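Glycosyl hydrolase 25 (Streptococcus pneumoniae, PDB 4FF5) probably hydrolyses glycosidic bonds of cell-wall peptidoglycan, as other family 25 glycosyl hydrolases do, and is a virulence factor taking part in host-cell invasion. Local coordinates at residues 53-67 / 237-249. Residues are numbered along the deposited sequence; the frame is centred on the assembly and turned at random.
Sequences PIIDLSGWQRPEEIN and IAGFDHDLDINVI
Ile54 and Asn247 pair where the first and last strands of the TIM-type barrel of family 25, 54-57 and 244-249, close the sheet on each other. Their short axes approach to 4.7 Å at 142°, so the closure is antiparallel. Backbone bonds run both ways, Ile54 N to Asn247 O at 3.1 Å and Asn247 N to Ile54 O at 2.7 Å. The bond from Asp56 N to Asp245 O is weak, and beyond it a water bridges Asp56 O and Asp245 N.

Among polar side chains, Asn247 ND2 spans two acceptors. It gives a nearly straight bond (173°) to Asp56 OD1 at 2.9 Å, in the Asn247 amide plane and onto the anti lone pair of Asp56 OD1, and a second to Ile54 O from above that carbonyl's plane. Together with Trp205 NE1 on Asn247 OD1, these bonds set the amide's rotation; Gln230 NE2 is a second partner of Asp56 OD1. With CG between its backbone N and carbonyl carbon (chi1 62°), Asp56 brings OD2 to 2.5 Å from Asp245 OD1.

Apolar packing occupies the other face: Ile55 CG2 meets Ile237 CD1 at 3.5 Å and also Ile246 CD1, while Leu71 of helix 68-73 touches both Ile55 and Ile237.

Beside the strands, where 58-67 meets 237-243, the Phe240 ring meets Gln61 CG at CE2 and CZ and Ile66 CG1 at CD1, both obliquely, with Glu65 O at the edge. Gly239 has a positive phi in a type II turn, and its O accepts from Asn67 N at 2.8 Å, in the carbonyl plane.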
loop_
_atom_site.group_PDB
_atom_site.type_symbol
_atom_site.label_atom_id
_atom_site.label_comp_id
_atom_site.label_asym_id
_atom_site.label_seq_id
_atom_site.Cartn_x
_atom_site.Cartn_y
_atom_site.Cartn_z
ATOM N N PRO A 53 -13.118 6.716 -0.816
ATOM C CA PRO A 53 -11.738 6.552 -1.279
ATOM C C PRO A 53 -10.979 5.441 -0.542
ATOM O O PRO A 53 -11.395 5.013 0.542
ATOM C CB PRO A 53 -11.110 7.904 -0.955
ATOM C CG PRO A 53 -11.883 8.413 0.199
ATOM C CD PRO A 53 -13.295 7.941 -0.016
ATOM N N ILE A 54 -9.891 4.977 -1.152
ATOM C CA ILE A 54 -8.950 4.061 -0.510
ATOM C C ILE A 54 -7.789 4.891 0.048
ATOM O O ILE A 54 -7.196 5.705 -0.672
ATOM C CB ILE A 54 -8.421 3.010 -1.511
ATOM C CG1 ILE A 54 -9.576 2.099 -1.997
ATOM C CG2 ILE A 54 -7.245 2.221 -0.925
ATOM C CD1 ILE A 54 -9.310 1.500 -3.371
ATOM N N ILE A 55 -7.473 4.692 1.327
ATOM C CA ILE A 55 -6.352 5.392 1.938
ATOM C C ILE A 55 -5.149 4.465 2.136
ATOM O O ILE A 55 -5.267 3.230 2.103
ATOM C CB ILE A 55 -6.738 6.059 3.289
ATOM C CG1 ILE A 55 -7.039 4.983 4.353
ATOM C CG2 ILE A 55 -7.899 7.034 3.077
ATOM C CD1 ILE A 55 -7.321 5.545 5.744
ATOM N N ASP A 56 -3.979 5.081 2.271
ATOM C CA ASP A 56 -2.807 4.391 2.792
ATOM C C ASP A 56 -2.262 5.192 3.976
ATOM O O ASP A 56 -2.337 6.434 3.996
ATOM C CB ASP A 56 -1.759 4.057 1.713
ATOM C CG ASP A 56 -1.172 5.297 1.038
ATOM O OD1 ASP A 56 -1.692 5.703 -0.029
ATOM O OD2 ASP A 56 -0.194 5.864 1.585
ATOM N N LEU A 57 -1.764 4.453 4.966
ATOM C CA LEU A 57 -1.385 4.979 6.263
ATOM C C LEU A 57 -0.099 4.316 6.684
ATOM O O LEU A 57 0.196 3.183 6.266
ATOM C CB LEU A 57 -2.425 4.589 7.318
ATOM C CG LEU A 57 -3.813 5.159 7.283
ATOM C CD1 LEU A 57 -4.667 4.321 8.219
ATOM C CD2 LEU A 57 -3.775 6.609 7.754
ATOM N N SER A 58 0.637 5.022 7.529
ATOM C CA SER A 58 1.893 4.546 8.101
ATOM C C SER A 58 1.976 5.047 9.556
ATOM O O SER A 58 1.034 5.690 10.053
ATOM C CB SER A 58 3.091 5.092 7.296
ATOM O OG SER A 58 3.273 6.466 7.576
ATOM N N GLY A 59 3.116 4.806 10.200
ATOM C CA GLY A 59 3.392 5.315 11.539
ATOM C C GLY A 59 3.409 6.833 11.651
ATOM O O GLY A 59 3.317 7.360 12.757
ATOM N N TRP A 60 3.535 7.535 10.517
ATOM C CA TRP A 60 3.377 9.008 10.465
ATOM C C TRP A 60 1.980 9.511 10.738
ATOM O O TRP A 60 1.780 10.699 11.021
ATOM C CB TRP A 60 3.888 9.543 9.121
ATOM C CG TRP A 60 5.372 9.316 8.963
ATOM C CD1 TRP A 60 6.021 8.470 8.068
ATOM C CD2 TRP A 60 6.443 9.933 9.751
ATOM N NE1 TRP A 60 7.386 8.531 8.241
ATOM C CE2 TRP A 60 7.699 9.393 9.234
ATOM C CE3 TRP A 60 6.482 10.855 10.799
ATOM C CZ2 TRP A 60 8.931 9.761 9.766
ATOM C CZ3 TRP A 60 7.729 11.220 11.320
ATOM C CH2 TRP A 60 8.923 10.686 10.812
ATOM N N GLN A 61 0.994 8.625 10.623
ATOM C CA GLN A 61 -0.368 8.908 11.047
ATOM C C GLN A 61 -0.630 8.222 12.392
ATOM O O GLN A 61 -0.838 7.016 12.440
ATOM C CB GLN A 61 -1.364 8.428 9.990
ATOM C CG GLN A 61 -1.336 9.235 8.705
ATOM C CD GLN A 61 -0.099 8.978 7.862
ATOM O OE1 GLN A 61 0.256 7.836 7.594
ATOM N NE2 GLN A 61 0.574 10.049 7.452
ATOM N N ARG A 62 -0.602 8.994 13.480
ATOM C CA ARG A 62 -0.727 8.442 14.837
ATOM C C ARG A 62 -2.146 7.920 15.135
ATOM O O ARG A 62 -3.129 8.677 15.036
ATOM C CB ARG A 62 -0.279 9.476 15.884
ATOM C CG ARG A 62 1.072 10.103 15.550
ATOM C CD ARG A 62 1.388 11.285 16.451
ATOM N NE ARG A 62 2.023 10.857 17.692
ATOM N N PRO A 63 -2.260 6.616 15.483
ATOM C CA PRO A 63 -3.543 5.983 15.820
ATOM C C PRO A 63 -4.361 6.763 16.857
ATOM O O PRO A 63 -5.587 6.825 16.736
ATOM C CB PRO A 63 -3.112 4.625 16.370
ATOM C CG PRO A 63 -1.897 4.304 15.556
ATOM C CD PRO A 63 -1.167 5.621 15.463
ATOM N N GLU A 64 -3.687 7.374 17.836
ATOM C CA GLU A 64 -4.377 8.141 18.878
ATOM C C GLU A 64 -5.014 9.414 18.321
ATOM O O GLU A 64 -5.866 10.031 18.972
ATOM C CB GLU A 64 -3.448 8.453 20.069
ATOM C CG GLU A 64 -2.452 9.588 19.863
ATOM C CD GLU A 64 -1.034 9.105 19.621
ATOM O OE1 GLU A 64 -0.135 9.970 19.507
ATOM N N GLU A 65 -4.605 9.808 17.115
ATOM C CA GLU A 65 -5.207 10.974 16.469
ATOM C C GLU A 65 -6.285 10.575 15.466
ATOM O O GLU A 65 -6.963 11.437 14.891
ATOM C CB GLU A 65 -4.141 11.868 15.849
ATOM C CG GLU A 65 -3.409 12.739 16.854
ATOM C CD GLU A 65 -2.091 13.264 16.333
ATOM O OE1 GLU A 65 -1.939 13.407 15.106
ATOM O OE2 GLU A 65 -1.188 13.529 17.153
ATOM N N ILE A 66 -6.490 9.268 15.310
ATOM C CA ILE A 66 -7.521 8.744 14.399
ATOM C C ILE A 66 -8.786 8.267 15.119
ATOM O O ILE A 66 -8.729 7.363 15.960
ATOM C CB ILE A 66 -6.996 7.581 13.523
ATOM C CG1 ILE A 66 -5.791 8.042 12.689
ATOM C CG2 ILE A 66 -8.115 7.051 12.629
ATOM C CD1 ILE A 66 -4.977 6.890 12.126
ATOM N N ASN A 67 -9.921 8.877 14.756
ATOM C CA ASN A 67 -11.219 8.377 15.153
ATOM C C ASN A 67 -11.585 7.233 14.206
ATOM O O ASN A 67 -12.160 7.462 13.141
ATOM C CB ASN A 67 -12.267 9.516 15.147
ATOM C CG ASN A 67 -13.636 9.059 15.600
ATOM O OD1 ASN A 67 -13.882 7.865 15.742
ATOM N ND2 ASN A 67 -14.554 10.012 15.795
ATOM N N ILE A 237 -9.864 13.525 5.228
ATOM C CA ILE A 237 -11.045 12.680 5.422
ATOM C C ILE A 237 -11.537 12.814 6.867
ATOM O O ILE A 237 -10.738 12.857 7.809
ATOM C CB ILE A 237 -10.764 11.194 5.111
ATOM C CG1 ILE A 237 -10.356 11.013 3.643
ATOM C CG2 ILE A 237 -11.980 10.324 5.415
ATOM C CD1 ILE A 237 -10.242 9.575 3.197
ATOM N N ALA A 238 -12.856 12.890 7.028
ATOM C CA ALA A 238 -13.468 12.999 8.354
ATOM C C ALA A 238 -13.044 11.842 9.264
ATOM O O ALA A 238 -13.154 10.678 8.887
ATOM C CB ALA A 238 -14.988 13.066 8.225
ATOM N N GLY A 239 -12.581 12.172 10.469
ATOM C CA GLY A 239 -12.075 11.171 11.406
ATOM C C GLY A 239 -10.586 11.322 11.658
ATOM O O GLY A 239 -10.030 10.645 12.528
ATOM N N PHE A 240 -9.945 12.211 10.893
ATOM C CA PHE A 240 -8.505 12.496 11.011
ATOM C C PHE A 240 -8.230 13.917 10.534
ATOM O O PHE A 240 -8.675 14.313 9.459
ATOM C CB PHE A 240 -7.670 11.454 10.216
ATOM C CG PHE A 240 -6.166 11.600 10.363
ATOM C CD1 PHE A 240 -5.556 11.551 11.617
ATOM C CD2 PHE A 240 -5.355 11.725 9.242
ATOM C CE1 PHE A 240 -4.181 11.691 11.750
ATOM C CE2 PHE A 240 -3.982 11.846 9.363
ATOM C CZ PHE A 240 -3.387 11.827 10.624
ATOM N N ASP A 241 -7.493 14.679 11.336
ATOM C CA ASP A 241 -7.283 16.105 11.076
ATOM C C ASP A 241 -6.160 16.433 10.084
ATOM O O ASP A 241 -6.134 17.528 9.517
ATOM C CB ASP A 241 -7.008 16.845 12.389
ATOM C CG ASP A 241 -8.221 16.904 13.313
ATOM O OD1 ASP A 241 -9.363 16.613 12.894
ATOM O OD2 ASP A 241 -8.023 17.257 14.488
ATOM N N HIS A 242 -5.230 15.502 9.879
ATOM C CA HIS A 242 -4.024 15.794 9.106
ATOM C C HIS A 242 -4.065 15.189 7.733
ATOM O O HIS A 242 -5.011 14.475 7.396
ATOM C CB HIS A 242 -2.790 15.331 9.871
ATOM C CG HIS A 242 -2.844 15.672 11.337
ATOM N ND1 HIS A 242 -2.847 16.945 11.777
ATOM C CD2 HIS A 242 -2.956 14.859 12.466
ATOM C CE1 HIS A 242 -2.938 16.954 13.124
ATOM N NE2 HIS A 242 -3.001 15.674 13.546
ATOM N N ASP A 243 -3.029 15.484 6.949
ATOM C CA ASP A 243 -2.898 15.041 5.551
ATOM C C ASP A 243 -2.935 13.527 5.391
ATOM O O ASP A 243 -2.307 12.800 6.171
ATOM C CB ASP A 243 -1.589 15.575 4.959
ATOM C CG ASP A 243 -1.646 17.047 4.643
ATOM O OD1 ASP A 243 -2.731 17.631 4.696
ATOM O OD2 ASP A 243 -0.593 17.630 4.335
ATOM N N LEU A 244 -3.657 13.055 4.371
ATOM C CA LEU A 244 -3.707 11.626 4.059
ATOM C C LEU A 244 -3.434 11.349 2.587
ATOM O O LEU A 244 -3.912 12.077 1.693
ATOM C CB LEU A 244 -5.081 11.038 4.399
ATOM C CG LEU A 244 -5.418 10.683 5.843
ATOM C CD1 LEU A 244 -6.881 10.276 5.948
ATOM C CD2 LEU A 244 -4.488 9.575 6.325
ATOM N N ASP A 245 -2.699 10.272 2.343
ATOM C CA ASP A 245 -2.587 9.731 1.001
ATOM C C ASP A 245 -3.926 9.139 0.605
ATOM O O ASP A 245 -4.430 8.241 1.304
ATOM C CB ASP A 245 -1.568 8.588 0.955
ATOM C CG ASP A 245 -0.121 9.045 1.122
ATOM O OD1 ASP A 245 0.755 8.157 1.307
ATOM O OD2 ASP A 245 0.165 10.259 1.075
ATOM N N ILE A 246 -4.463 9.571 -0.543
ATOM C CA ILE A 246 -5.727 9.031 -1.039
ATOM C C ILE A 246 -5.534 8.400 -2.408
ATOM O O ILE A 246 -4.766 8.899 -3.246
ATOM C CB ILE A 246 -6.873 10.078 -1.147
ATOM C CG1 ILE A 246 -6.888 11.017 0.057
ATOM C CG2 ILE A 246 -8.209 9.361 -1.356
ATOM C CD1 ILE A 246 -7.146 10.339 1.380
ATOM N N ASN A 247 -6.242 7.293 -2.586
ATOM C CA ASN A 247 -6.151 6.448 -3.753
ATOM C C ASN A 247 -7.535 6.195 -4.333
ATOM O O ASN A 247 -8.557 6.222 -3.618
ATOM C CB ASN A 247 -5.521 5.101 -3.357
ATOM C CG ASN A 247 -4.195 5.268 -2.649
ATOM O OD1 ASN A 247 -3.161 5.401 -3.288
ATOM N ND2 ASN A 247 -4.225 5.309 -1.316
ATOM N N VAL A 248 -7.573 5.912 -5.623
ATOM C CA VAL A 248 -8.815 5.449 -6.244
ATOM C C VAL A 248 -8.500 4.278 -7.194
ATOM O O VAL A 248 -7.420 4.220 -7.769
ATOM C CB VAL A 248 -9.540 6.630 -6.943
ATOM C CG1 VAL A 248 -8.761 7.087 -8.175
ATOM C CG2 VAL A 248 -10.967 6.260 -7.318
ATOM N N ILE A 249 -9.424 3.323 -7.306
ATOM C CA ILE A 249 -9.370 2.332 -8.393
ATOM C C ILE A 249 -9.350 3.099 -9.744
ATOM O O ILE A 249 -10.102 4.057 -9.935
ATOM C CB ILE A 249 -10.584 1.363 -8.334
ATOM C CG1 ILE A 249 -10.602 0.510 -7.042
ATOM C CG2 ILE A 249 -10.659 0.471 -9.578
ATOM C CD1 ILE A 249 -9.328 -0.249 -6.737
HETATM O O HOH W 1 -1.439 8.884 4.591
HETATM O O HOH W 2 -0.483 12.741 8.253
HETATM O O HOH W 3 -6.820 13.888 14.049
HETATM O O HOH W 4 -9.875 12.679 15.057
#